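Nigritoxine (Vibrio nigripulchritudo, PDB 5M41) is a bacterial toxin that acts on crustaceans and insects. Local coordinates at residues I574-P579 and V695-A700; N597-E602 and R699-N704; H650-R655 and H660-Y665; F670-E675 and Q747-G752; A717-M722 and L737-L742. All blocks are in the same frame, centred on the assembly; numbering follows the deposited sequence.

Contact 1 of 5, residues I574-P579 and V695-A700; sequences IAVNNP and VESMRA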
# COMPACT_ATOMS: atom_id res chain seq x y z
N ILE A 574 35.22 11.57 15.18
CA ILE A 574 34.33 12.36 14.32
C ILE A 574 33.30 11.42 13.68
O ILE A 574 33.66 10.49 12.92
CB ILE A 574 35.11 13.14 13.22
CG1 ILE A 574 36.43 13.75 13.76
CG2 ILE A 574 34.22 14.18 12.54
CD1 ILE A 574 36.24 14.89 14.75
N ALA A 575 32.03 11.66 13.99
CA ALA A 575 30.95 10.71 13.68
C ALA A 575 29.78 11.37 12.98
O ALA A 575 29.31 12.44 13.40
CB ALA A 575 30.46 10.02 14.95
N VAL A 576 29.29 10.72 11.93
CA VAL A 576 28.18 11.26 11.16
C VAL A 576 26.85 11.04 11.92
O VAL A 576 26.77 10.13 12.76
CB VAL A 576 28.18 10.69 9.71
CG1 VAL A 576 27.61 9.27 9.67
CG2 VAL A 576 27.38 11.59 8.78
N ASN A 577 25.84 11.88 11.69
CA ASN A 577 24.55 11.74 12.35
C ASN A 577 23.72 10.55 11.88
O ASN A 577 22.92 10.00 12.66
CB ASN A 577 23.69 12.98 12.18
CG ASN A 577 24.19 14.15 12.99
OD1 ASN A 577 24.93 13.99 13.96
ND2 ASN A 577 23.76 15.35 12.61
N ASN A 578 23.88 10.17 10.60
CA ASN A 578 23.05 9.10 9.97
C ASN A 578 22.77 7.96 10.95
O ASN A 578 23.72 7.36 11.48
CB ASN A 578 23.75 8.52 8.75
CG ASN A 578 22.79 7.70 7.87
OD1 ASN A 578 22.08 6.80 8.35
ND2 ASN A 578 22.77 8.03 6.58
N PRO A 579 21.49 7.65 11.19
CA PRO A 579 21.24 6.66 12.24
C PRO A 579 21.65 5.23 11.85
O PRO A 579 21.68 4.37 12.70
CB PRO A 579 19.72 6.76 12.48
CG PRO A 579 19.17 7.30 11.21
CD PRO A 579 20.24 8.13 10.57
N VAL A 695 25.66 2.12 3.77
CA VAL A 695 26.70 2.28 2.77
C VAL A 695 27.05 3.77 2.63
O VAL A 695 28.24 4.16 2.68
CB VAL A 695 26.23 1.64 1.44
CG1 VAL A 695 27.07 2.10 0.26
CG2 VAL A 695 26.29 0.12 1.56
N GLU A 696 26.03 4.60 2.47
CA GLU A 696 26.23 6.05 2.35
C GLU A 696 26.95 6.61 3.59
O GLU A 696 27.81 7.45 3.43
CB GLU A 696 24.89 6.76 2.12
CG GLU A 696 24.97 8.28 2.06
CD GLU A 696 23.61 8.91 1.79
OE1 GLU A 696 22.63 8.55 2.48
OE2 GLU A 696 23.51 9.77 0.88
N SER A 697 26.61 6.12 4.79
CA SER A 697 27.35 6.50 6.02
C SER A 697 28.82 6.19 5.87
O SER A 697 29.67 7.01 6.21
CB SER A 697 26.86 5.71 7.24
OG SER A 697 25.63 6.20 7.71
N MET A 698 29.11 5.00 5.37
CA MET A 698 30.50 4.59 5.22
C MET A 698 31.28 5.47 4.24
O MET A 698 32.39 5.89 4.55
CB MET A 698 30.57 3.12 4.84
CG MET A 698 30.04 2.27 5.98
SD MET A 698 30.03 0.54 5.49
CE MET A 698 29.44 -0.19 7.01
N ARG A 699 30.66 5.75 3.10
CA ARG A 699 31.24 6.60 2.07
C ARG A 699 31.43 8.05 2.54
O ARG A 699 32.49 8.65 2.32
CB ARG A 699 30.38 6.54 0.80
CG ARG A 699 30.56 5.25 0.01
CD ARG A 699 29.58 5.15 -1.15
NE ARG A 699 29.75 3.88 -1.87
CZ ARG A 699 28.85 3.34 -2.69
NH1 ARG A 699 27.68 3.94 -2.89
NH2 ARG A 699 29.11 2.19 -3.31
N ALA A 700 30.42 8.61 3.20
CA ALA A 700 30.53 9.96 3.77
C ALA A 700 31.67 10.05 4.81
O ALA A 700 32.39 11.05 4.86
CB ALA A 700 29.20 10.43 4.37

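Contact 2 of 5, residues N597-E602 and R699-N704; sequences NHLTLE and RATAKN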
# COMPACT_ATOMS: atom_id res chain seq x y z
N ASN A 597 45.30 9.44 11.75
CA ASN A 597 43.99 9.51 11.11
C ASN A 597 43.58 8.13 10.61
O ASN A 597 44.35 7.48 9.89
CB ASN A 597 44.03 10.51 9.96
CG ASN A 597 42.65 10.80 9.39
OD1 ASN A 597 41.61 10.48 9.99
ND2 ASN A 597 42.64 11.45 8.22
N HIS A 598 42.40 7.66 11.01
CA HIS A 598 41.92 6.34 10.56
C HIS A 598 40.43 6.22 10.66
O HIS A 598 39.79 6.94 11.44
CB HIS A 598 42.59 5.21 11.36
CG HIS A 598 42.24 5.21 12.83
ND1 HIS A 598 42.84 6.04 13.72
CD2 HIS A 598 41.32 4.45 13.55
CE1 HIS A 598 42.33 5.82 14.95
NE2 HIS A 598 41.40 4.85 14.85
N LEU A 599 39.86 5.30 9.87
CA LEU A 599 38.42 5.00 9.89
C LEU A 599 38.20 3.78 10.76
O LEU A 599 38.97 2.81 10.70
CB LEU A 599 37.88 4.75 8.47
CG LEU A 599 36.35 4.58 8.34
CD1 LEU A 599 35.84 5.22 7.07
CD2 LEU A 599 35.92 3.11 8.44
N THR A 600 37.15 3.82 11.57
CA THR A 600 36.83 2.72 12.46
C THR A 600 35.47 2.16 12.14
O THR A 600 34.50 2.90 12.01
CB THR A 600 36.85 3.16 13.93
OG1 THR A 600 38.21 3.42 14.29
CG2 THR A 600 36.31 2.05 14.85
N LEU A 601 35.43 0.84 12.00
CA LEU A 601 34.20 0.10 11.88
C LEU A 601 33.83 -0.43 13.26
O LEU A 601 34.65 -1.08 13.92
CB LEU A 601 34.39 -1.08 10.90
CG LEU A 601 33.22 -2.08 10.85
CD1 LEU A 601 31.95 -1.43 10.28
CD2 LEU A 601 33.62 -3.33 10.07
N GLU A 602 32.60 -0.16 13.67
CA GLU A 602 32.08 -0.57 14.96
C GLU A 602 31.59 -2.04 14.91
O GLU A 602 30.41 -2.31 14.69
CB GLU A 602 30.97 0.39 15.38
CG GLU A 602 31.47 1.81 15.62
CD GLU A 602 30.42 2.88 15.32
OE1 GLU A 602 29.21 2.60 15.46
OE2 GLU A 602 30.79 4.01 14.93
N ARG A 699 30.66 5.75 3.10
CA ARG A 699 31.24 6.60 2.07
C ARG A 699 31.43 8.05 2.54
O ARG A 699 32.49 8.65 2.32
CB ARG A 699 30.38 6.54 0.80
CG ARG A 699 30.56 5.25 0.01
CD ARG A 699 29.58 5.15 -1.15
NE ARG A 699 29.75 3.88 -1.87
CZ ARG A 699 28.85 3.34 -2.69
NH1 ARG A 699 27.68 3.94 -2.89
NH2 ARG A 699 29.11 2.19 -3.31
N ALA A 700 30.42 8.61 3.20
CA ALA A 700 30.53 9.96 3.77
C ALA A 700 31.67 10.05 4.81
O ALA A 700 32.39 11.05 4.86
CB ALA A 700 29.20 10.43 4.37
N THR A 701 31.83 9.00 5.62
CA THR A 701 32.84 8.97 6.67
C THR A 701 34.23 8.90 6.06
O THR A 701 35.11 9.66 6.45
CB THR A 701 32.57 7.84 7.68
OG1 THR A 701 31.31 8.08 8.33
CG2 THR A 701 33.64 7.74 8.74
N ALA A 702 34.42 8.03 5.05
CA ALA A 702 35.69 7.96 4.30
C ALA A 702 36.05 9.32 3.70
O ALA A 702 37.18 9.79 3.81
CB ALA A 702 35.60 6.92 3.19
N LYS A 703 35.06 9.96 3.08
CA LYS A 703 35.26 11.24 2.43
C LYS A 703 35.62 12.34 3.45
O LYS A 703 36.55 13.11 3.24
CB LYS A 703 34.01 11.63 1.65
CG LYS A 703 34.15 12.97 0.96
CD LYS A 703 32.94 13.32 0.11
CE LYS A 703 33.17 14.66 -0.57
NZ LYS A 703 32.39 14.77 -1.83
N ASN A 704 34.85 12.41 4.53
CA ASN A 704 35.04 13.44 5.53
C ASN A 704 36.42 13.42 6.22
O ASN A 704 36.90 14.46 6.65
CB ASN A 704 33.92 13.39 6.58
CG ASN A 704 33.85 14.66 7.40
OD1 ASN A 704 33.69 15.75 6.85
ND2 ASN A 704 33.98 14.53 8.72

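Contact 3 of 5, residues H650-R655 and H660-Y665; sequences HFRTDR and HSLTTY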
# COMPACT_ATOMS: atom_id res chain seq x y z
N HIS A 650 39.86 -1.29 12.02
CA HIS A 650 40.43 -0.01 11.57
C HIS A 650 40.96 -0.05 10.17
O HIS A 650 41.59 -1.03 9.76
CB HIS A 650 41.52 0.46 12.54
CG HIS A 650 41.10 0.44 13.99
ND1 HIS A 650 40.21 1.31 14.51
CD2 HIS A 650 41.47 -0.41 15.05
CE1 HIS A 650 40.01 1.03 15.82
NE2 HIS A 650 40.79 -0.01 16.15
N PHE A 651 40.71 1.02 9.42
CA PHE A 651 41.25 1.21 8.08
C PHE A 651 42.00 2.54 8.07
O PHE A 651 41.60 3.48 8.76
CB PHE A 651 40.14 1.35 7.05
CG PHE A 651 39.28 0.12 6.86
CD1 PHE A 651 39.46 -0.69 5.74
CD2 PHE A 651 38.22 -0.15 7.72
CE1 PHE A 651 38.64 -1.79 5.53
CE2 PHE A 651 37.39 -1.24 7.51
CZ PHE A 651 37.60 -2.06 6.41
N ARG A 652 43.06 2.64 7.28
CA ARG A 652 43.82 3.90 7.18
C ARG A 652 44.45 4.00 5.79
O ARG A 652 44.56 2.98 5.11
CB ARG A 652 44.88 4.04 8.29
CG ARG A 652 45.30 2.72 8.91
CD ARG A 652 46.42 2.78 9.93
NE ARG A 652 46.18 3.68 11.05
CZ ARG A 652 45.59 3.36 12.19
NH1 ARG A 652 45.14 2.14 12.41
NH2 ARG A 652 45.44 4.28 13.13
N THR A 653 44.84 5.20 5.38
CA THR A 653 45.49 5.36 4.08
C THR A 653 46.95 4.97 4.21
O THR A 653 47.52 4.98 5.32
CB THR A 653 45.43 6.81 3.56
OG1 THR A 653 46.22 7.65 4.40
CG2 THR A 653 43.99 7.32 3.54
N ASP A 654 47.56 4.64 3.08
CA ASP A 654 49.00 4.39 3.06
C ASP A 654 49.84 5.57 3.58
O ASP A 654 50.78 5.37 4.37
CB ASP A 654 49.44 3.99 1.65
CG ASP A 654 50.91 3.65 1.60
OD1 ASP A 654 51.28 2.58 2.12
OD2 ASP A 654 51.68 4.48 1.08
N ARG A 655 49.50 6.79 3.16
CA ARG A 655 50.30 7.96 3.48
C ARG A 655 50.18 8.36 4.95
O ARG A 655 51.06 9.03 5.49
CB ARG A 655 49.93 9.12 2.56
CG ARG A 655 48.62 9.81 2.92
CD ARG A 655 48.20 10.84 1.88
NE ARG A 655 46.84 11.34 2.11
CZ ARG A 655 45.72 10.71 1.72
NH1 ARG A 655 45.77 9.55 1.08
NH2 ARG A 655 44.53 11.25 1.99
N HIS A 660 51.68 1.54 11.47
CA HIS A 660 50.70 0.46 11.33
C HIS A 660 50.91 -0.25 10.02
O HIS A 660 50.92 0.39 8.97
CB HIS A 660 49.27 1.00 11.42
CG HIS A 660 48.94 1.69 12.72
ND1 HIS A 660 48.50 1.02 13.81
CD2 HIS A 660 49.00 3.03 13.09
CE1 HIS A 660 48.30 1.89 14.83
NE2 HIS A 660 48.60 3.12 14.38
N SER A 661 51.11 -1.57 10.06
CA SER A 661 51.20 -2.36 8.84
C SER A 661 49.79 -2.52 8.23
O SER A 661 48.82 -2.75 8.96
CB SER A 661 51.82 -3.74 9.11
OG SER A 661 53.10 -3.60 9.72
N LEU A 662 49.71 -2.40 6.91
CA LEU A 662 48.42 -2.43 6.21
C LEU A 662 48.28 -3.68 5.36
O LEU A 662 49.27 -4.24 4.90
CB LEU A 662 48.25 -1.17 5.34
CG LEU A 662 48.31 0.18 6.06
CD1 LEU A 662 47.91 1.31 5.13
CD2 LEU A 662 47.44 0.19 7.31
N THR A 663 47.04 -4.14 5.19
CA THR A 663 46.78 -5.18 4.22
C THR A 663 46.45 -4.50 2.90
O THR A 663 46.44 -3.27 2.81
CB THR A 663 45.57 -6.04 4.61
OG1 THR A 663 44.39 -5.24 4.54
CG2 THR A 663 45.74 -6.66 6.01
N THR A 664 46.18 -5.29 1.86
CA THR A 664 45.76 -4.76 0.56
C THR A 664 44.23 -4.79 0.44
O THR A 664 43.67 -4.43 -0.59
CB THR A 664 46.38 -5.61 -0.56
OG1 THR A 664 45.96 -6.97 -0.36
CG2 THR A 664 47.94 -5.54 -0.51
N TYR A 665 43.55 -5.21 1.50
CA TYR A 665 42.08 -5.20 1.56
C TYR A 665 41.58 -3.80 1.83
O TYR A 665 42.06 -3.13 2.75
CB TYR A 665 41.58 -6.13 2.66
CG TYR A 665 40.09 -6.30 2.72
CD1 TYR A 665 39.44 -7.19 1.86
CD2 TYR A 665 39.31 -5.62 3.68
CE1 TYR A 665 38.07 -7.37 1.91
CE2 TYR A 665 37.92 -5.80 3.75
CZ TYR A 665 37.32 -6.68 2.84
OH TYR A 665 35.96 -6.91 2.85

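Contact 4 of 5, residues F670-E675 and Q747-G752; sequences FITVVE and QKLRNG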
# COMPACT_ATOMS: atom_id res chain seq x y z
N PHE A 670 35.06 -4.08 1.17
CA PHE A 670 34.09 -4.30 2.25
C PHE A 670 32.71 -3.80 1.84
O PHE A 670 31.71 -4.53 1.92
CB PHE A 670 34.55 -3.62 3.55
CG PHE A 670 33.61 -3.81 4.71
CD1 PHE A 670 33.56 -5.02 5.38
CD2 PHE A 670 32.80 -2.76 5.14
CE1 PHE A 670 32.69 -5.20 6.45
CE2 PHE A 670 31.93 -2.94 6.21
CZ PHE A 670 31.87 -4.16 6.86
N ILE A 671 32.69 -2.57 1.35
CA ILE A 671 31.44 -1.93 0.96
C ILE A 671 30.77 -2.68 -0.18
O ILE A 671 29.55 -2.93 -0.14
CB ILE A 671 31.67 -0.43 0.63
CG1 ILE A 671 31.95 0.36 1.93
CG2 ILE A 671 30.50 0.16 -0.15
CD1 ILE A 671 32.23 1.85 1.71
N THR A 672 31.55 -3.07 -1.18
CA THR A 672 31.00 -3.81 -2.34
C THR A 672 30.26 -5.08 -1.87
O THR A 672 29.15 -5.33 -2.29
CB THR A 672 32.11 -4.18 -3.34
OG1 THR A 672 32.73 -2.98 -3.81
CG2 THR A 672 31.54 -4.97 -4.54
N VAL A 673 30.87 -5.85 -0.98
CA VAL A 673 30.21 -7.06 -0.50
C VAL A 673 28.97 -6.71 0.35
O VAL A 673 27.88 -7.26 0.14
CB VAL A 673 31.21 -8.01 0.20
CG1 VAL A 673 30.50 -9.15 0.92
CG2 VAL A 673 32.16 -8.61 -0.84
N VAL A 674 29.12 -5.74 1.25
CA VAL A 674 28.02 -5.39 2.15
C VAL A 674 26.79 -4.95 1.36
O VAL A 674 25.66 -5.38 1.66
CB VAL A 674 28.46 -4.27 3.13
CG1 VAL A 674 27.25 -3.59 3.77
CG2 VAL A 674 29.37 -4.85 4.20
N GLU A 675 27.02 -4.08 0.38
CA GLU A 675 26.01 -3.55 -0.51
C GLU A 675 25.27 -4.67 -1.28
O GLU A 675 24.06 -4.62 -1.42
CB GLU A 675 26.69 -2.62 -1.50
CG GLU A 675 25.75 -1.81 -2.37
CD GLU A 675 26.50 -0.81 -3.25
OE1 GLU A 675 27.64 -1.14 -3.67
OE2 GLU A 675 25.96 0.30 -3.51
N GLN A 747 35.71 -8.37 -6.20
CA GLN A 747 36.07 -8.40 -7.63
C GLN A 747 35.02 -9.08 -8.51
O GLN A 747 34.63 -8.52 -9.54
CB GLN A 747 37.45 -9.04 -7.85
CG GLN A 747 38.05 -8.71 -9.22
CD GLN A 747 38.11 -7.21 -9.49
OE1 GLN A 747 38.66 -6.44 -8.69
NE2 GLN A 747 37.53 -6.77 -10.62
N LYS A 748 34.56 -10.26 -8.12
CA LYS A 748 33.48 -10.96 -8.81
C LYS A 748 32.23 -10.12 -8.92
O LYS A 748 31.53 -10.20 -9.93
CB LYS A 748 33.11 -12.27 -8.11
CG LYS A 748 33.95 -13.47 -8.53
CD LYS A 748 33.68 -14.65 -7.62
CE LYS A 748 34.65 -15.78 -7.93
NZ LYS A 748 34.39 -16.98 -7.08
N LEU A 749 31.93 -9.31 -7.90
CA LEU A 749 30.74 -8.48 -7.95
C LEU A 749 30.83 -7.31 -8.94
O LEU A 749 29.83 -6.94 -9.53
CB LEU A 749 30.36 -7.97 -6.56
CG LEU A 749 29.76 -9.06 -5.69
CD1 LEU A 749 29.76 -8.62 -4.25
CD2 LEU A 749 28.37 -9.43 -6.19
N ARG A 750 32.02 -6.74 -9.10
CA ARG A 750 32.25 -5.66 -10.08
C ARG A 750 32.28 -6.18 -11.53
O ARG A 750 31.89 -5.47 -12.45
CB ARG A 750 33.54 -4.88 -9.75
CG ARG A 750 33.47 -4.07 -8.46
CD ARG A 750 34.71 -3.22 -8.24
NE ARG A 750 35.88 -4.02 -7.85
CZ ARG A 750 36.31 -4.19 -6.60
NH1 ARG A 750 35.69 -3.62 -5.57
NH2 ARG A 750 37.39 -4.95 -6.38
N ASN A 751 32.74 -7.42 -11.72
CA ASN A 751 32.78 -8.06 -13.04
C ASN A 751 31.40 -8.26 -13.69
O ASN A 751 31.26 -8.09 -14.90
CB ASN A 751 33.51 -9.42 -12.98
CG ASN A 751 35.01 -9.29 -12.77
OD1 ASN A 751 35.57 -8.19 -12.81
ND2 ASN A 751 35.67 -10.43 -12.55
N GLY A 752 30.42 -8.64 -12.87
CA GLY A 752 29.04 -8.86 -13.33
C GLY A 752 28.30 -7.60 -13.76
O GLY A 752 28.43 -6.54 -13.14

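Contact 5 of 5, residues A717-M722 and L737-L742; sequences ASTNYM and LNLQGL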
# COMPACT_ATOMS: atom_id res chain seq x y z
N ALA A 717 46.48 -5.66 11.87
CA ALA A 717 46.00 -6.02 13.22
C ALA A 717 44.48 -6.30 13.26
O ALA A 717 44.00 -7.01 14.15
CB ALA A 717 46.40 -4.95 14.24
N SER A 718 43.73 -5.75 12.31
CA SER A 718 42.29 -5.98 12.23
C SER A 718 41.91 -7.25 11.41
O SER A 718 40.72 -7.60 11.33
CB SER A 718 41.62 -4.77 11.61
OG SER A 718 41.74 -3.64 12.45
N THR A 719 42.90 -7.90 10.80
CA THR A 719 42.65 -9.05 9.91
C THR A 719 41.67 -10.08 10.46
O THR A 719 40.64 -10.37 9.84
CB THR A 719 43.96 -9.77 9.54
OG1 THR A 719 44.81 -8.85 8.85
CG2 THR A 719 43.69 -11.03 8.62
N ASN A 720 42.01 -10.64 11.62
CA ASN A 720 41.20 -11.68 12.25
C ASN A 720 39.80 -11.19 12.61
O ASN A 720 38.82 -11.93 12.45
CB ASN A 720 41.91 -12.29 13.47
CG ASN A 720 43.09 -13.16 13.06
OD1 ASN A 720 43.31 -13.38 11.86
ND2 ASN A 720 43.87 -13.65 14.04
N TYR A 721 39.70 -9.94 13.05
CA TYR A 721 38.41 -9.36 13.43
C TYR A 721 37.51 -9.28 12.21
O TYR A 721 36.35 -9.68 12.27
CB TYR A 721 38.56 -7.99 14.10
CG TYR A 721 39.49 -7.95 15.31
CD1 TYR A 721 39.63 -9.06 16.16
CD2 TYR A 721 40.22 -6.80 15.61
CE1 TYR A 721 40.49 -9.01 17.27
CE2 TYR A 721 41.07 -6.73 16.70
CZ TYR A 721 41.20 -7.84 17.53
OH TYR A 721 42.06 -7.78 18.60
N MET A 722 38.07 -8.80 11.10
CA MET A 722 37.34 -8.69 9.82
C MET A 722 36.87 -10.05 9.27
O MET A 722 35.70 -10.21 8.92
CB MET A 722 38.17 -7.93 8.77
CG MET A 722 37.46 -7.77 7.43
SD MET A 722 35.83 -6.96 7.53
CE MET A 722 36.36 -5.25 7.45
N LEU A 737 36.65 -17.67 6.17
CA LEU A 737 36.98 -16.74 5.09
C LEU A 737 38.33 -16.08 5.35
O LEU A 737 38.74 -15.94 6.49
CB LEU A 737 35.90 -15.66 4.95
CG LEU A 737 34.47 -16.07 4.59
CD1 LEU A 737 33.57 -14.84 4.57
CD2 LEU A 737 34.44 -16.78 3.24
N ASN A 738 39.02 -15.70 4.28
CA ASN A 738 40.24 -14.90 4.41
C ASN A 738 40.09 -13.65 3.55
O ASN A 738 39.14 -13.55 2.74
CB ASN A 738 41.53 -15.71 4.10
CG ASN A 738 41.62 -16.20 2.66
OD1 ASN A 738 41.00 -15.64 1.74
ND2 ASN A 738 42.42 -17.25 2.44
N LEU A 739 41.02 -12.72 3.73
CA LEU A 739 40.93 -11.41 3.09
C LEU A 739 40.98 -11.48 1.58
O LEU A 739 40.27 -10.75 0.89
CB LEU A 739 42.04 -10.47 3.62
CG LEU A 739 41.92 -9.95 5.05
CD1 LEU A 739 43.15 -9.09 5.35
CD2 LEU A 739 40.64 -9.16 5.31
N GLN A 740 41.82 -12.37 1.05
CA GLN A 740 41.93 -12.52 -0.38
C GLN A 740 40.59 -13.02 -0.93
O GLN A 740 40.09 -12.52 -1.93
CB GLN A 740 43.08 -13.48 -0.75
CG GLN A 740 43.66 -13.23 -2.15
CD GLN A 740 44.12 -11.79 -2.36
OE1 GLN A 740 45.14 -11.36 -1.83
NE2 GLN A 740 43.35 -11.03 -3.14
N GLY A 741 40.00 -14.03 -0.28
CA GLY A 741 38.68 -14.53 -0.67
C GLY A 741 37.67 -13.39 -0.63
O GLY A 741 36.86 -13.25 -1.53
N LEU A 742 37.74 -12.55 0.40
CA LEU A 742 36.84 -11.39 0.50
C LEU A 742 37.09 -10.38 -0.62
O LEU A 742 36.13 -9.86 -1.19
CB LEU A 742 36.95 -10.73 1.88
CG LEU A 742 36.33 -11.57 3.00
CD1 LEU A 742 36.65 -10.91 4.34
CD2 LEU A 742 34.82 -11.73 2.81

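Contact 1 of 5, residues I574-P579 and V695-A700
Asn578 and Ser697 meet where the loop after strand 571-576 passes the side of helix 688-704. This is the close part of the contact. Ser697 OG sits 3.2 Å from Asn578 CB and equally near Asn578 CG, so the hydroxyl approaches the root of the amide and not its polar end. The Asn578 side chain swings CG away from its own backbone N (chi1 -164°), which carries the amide toward the helix. No hydrogen bond joins the two segments. The polar atoms find partners just beyond them. Ser697 OG bonds to the carbonyl O of Asn693, one turn back in the helix. Asn578 ND2 bonds to Asn693 OD1, and Asn578 OD1 accepts from the backbone N of Tyr580. Asn693 thus pins the loop to a helix packed on the sheet.

The rest of the packing is looser. Val576 points at the helix, yet its CG1 comes only to 4.1 Å from Ser697 OG. Glu696 lies at the partly exposed margin. Its extended chain brings OE1 to 4.1 Å from Asn578 ND2, with amide and carboxylate planes 63° apart, and OE1 forms a salt bridge with Lys557 instead. Ser581 also packs against Val576 and Ser697. Strand 560-562 adjoins Val576 through Phe560, helix 546-555 lies against Pro579, and strand 583-589 reaches the same helix where Val583 touches Met698.

Contact 2 of 5, residues N597-E602 and R699-N704
Leu599 packs on Thr701 and Ala702 in a small, buried, apolar contact between a sheet strand and the helix lying on it. The strand is 594-601 and the helix is 688-704, close to its C-terminal end. One branch of Leu599 does most of the touching. Its CD1 lies 3.7 Å from Thr701 CG2, and the two side chains cross at about a right angle. The same methyl also reaches the helix backbone, 3.7 Å from Ala702 N, and stands 4.2 Å from Ala702 CB. Leu599 turns CG anti to its backbone N (chi1 -173°), which sends the branch out from the sheet to the helix.

This is helix-on-sheet packing: the helix lies on part of one face of a six-stranded antiparallel sheet. Leu599 is held in that sheet by backbone hydrogen bonding to Phe651 of strand 649-652. Thr701 gives its methyl to the contact, while its OG1 hydrogen-bonds to the carbonyl O of Ser697 one turn earlier. The polar end of the threonine is thus satisfied within the helix, although the residue is buried. Leu667 of helix 667-676 and Leu712 each touch both Leu599 and Ala702.

Contact 3 of 5, residues H650-R655 and H660-Y665
Arg652, Leu662 and His660 carry most of this contact. The guanidinium of Arg652 lies flat on the His660 ring, with centres 3.7 Å apart and planes at 10°. The two flat groups are stacked face to face. His660 CD2 lies over the middle of the guanidinium, while Arg652 CZ falls toward the rim of the imidazole. Arg652 NE and CZ are both 3.5 Å from His660 CD2. The arginine chain bends at its third torsion (chi3 56°), which lays the planar group against the ring. Arg652 NH1 forms a salt bridge with Asp715 of the neighbouring strand 713-715. That bond and the stack together would restrict rotation of the guanidinium, and the carboxylate probably offsets part of its charge.

Leu662 fills the space beside the arginine stem. Its CD2 packs 3.7 Å from Arg652 CG, the side chains crossing at about a right angle. Its other methyl, CD1, turns to the backbone and sits 3.7 Å from Thr653 O and 3.9 Å from Asp654 CA. A second, lighter touch lies further along, where Phe651 CE1 approaches Tyr665 CD2 at 4.3 Å.

Thr663 OG1 accepts from Tyr665 N at 3.2 Å, an ST turn at the corner the chain makes at Thr664. The 713-716 backbone, at the edge of a six-stranded antiparallel sheet, bonds to strand 649-652 on one side and to Ser661 and Thr663 on the other. The 660-665 segment thus flanks the edge strand, and Arg652 and Leu662 reach each other past it.

Contact 4 of 5, residues F670-E675 and Q747-G752
Thr672 of helix 667-676 presents its side chain to Leu749 and Arg750 of the C-terminal helix 739-751. The short helical segments cross at 67°, with their axes 9.7 Å apart at closest approach. Leu749 can be followed outward. Its CB lies 3.8 Å from Thr672 CG2, and the two side chains slide past each other in opposite directions. Beyond CB, the branch splits at CG. CD1 runs on over the other helix, 3.9 Å from the carbonyl O of Thr672 and 4.2 Å from Val673 CG2. Leu749 sets CG anti to its carbonyl carbon (chi1 -74°), and an extended chi2 (165°) carries CD1 over the Thr672-Val673 backbone. The leucine also touches Asn676, at the end of helix 667-676.

Arg750 meets the other branch of Thr672, its hydroxyl. Its NH1 stands 3.5 Å from Thr672 OG1, which lies at the guanidinium edge, near its plane. The pair is not a hydrogen bond. Thr672 OG1 instead bonds to the carbonyl O of Gln668, in its own helix. Arg750 is steadied from its own side: NH2 donates to Gln747 OE1 at 3.0 Å in a nearly straight bond. The donor sits well above the amide plane of Gln747, whereas the oxygen lies in the guanidinium plane. Gln747 NE2 in turn donates to Asn751 OD1.

The join between the helices is therefore van der Waals in character. The polar groups at its exposed margin are tied mainly within their own helices, and a long ion pair from Arg750 to Asp669 adds only weak attraction.

Contact 5 of 5, residues A717-M722 and L737-L742
A first torsion of -61° in Thr719 sets CG2 anti to its backbone N, and one of -71° in Leu739 sets CG anti to its carbonyl carbon; the two side chains then meet. Thr719 CG2 lies 3.8 Å from Leu739 CD1, and Thr719 OG1 is almost as near to the same methyl. The hydroxyl has its polar partner in the carbonyl O of Val716.

Leu739 divides its two branches between two residues. CD1 goes to Thr719, and CD2 goes to Met722 CG at 4.1 Å, where the side chains cross at about a right angle. Met722 CG also faces Leu742 CD1, more loosely, at 4.5 Å. Tyr665 packs against Met722, Leu739 and Leu742, and so joins this apolar group to strand 665-666.

Asn738 stands at the N-cap of helix 739-751. Its OD1 accepts from Gly741 N at 2.8 Å, with the donor nearly in line with the side-chain C=O. This bond fixes the start of the helix just where Leu739 makes its contact. Two successive helices, 719-731 and 739-751, pack by their first turns, which run in roughly the same direction; the link between them brings the chain back to the start of the first helix.

In the fold
All five contacts lie in the C-terminal part of the chain. From the N terminus, contact 1 opens first, on strand 571-576, and contact 2 follows on strand 594-601. Both close on helix 688-704, where their segments overlap, so that helix is tied to two strands of one sheet. Contact 3 opens and closes within both loops and joins strand 649-652 of the same sheet to the 660-665 segment that follows it. Contact 4 starts on helix 667-676, before contacts 1 and 2 close, and therefore crosses them. It ends on helix 739-751, the last of the modelled chain. Contact 5 lies wholly within its span and joins helix 719-731 to that last helix.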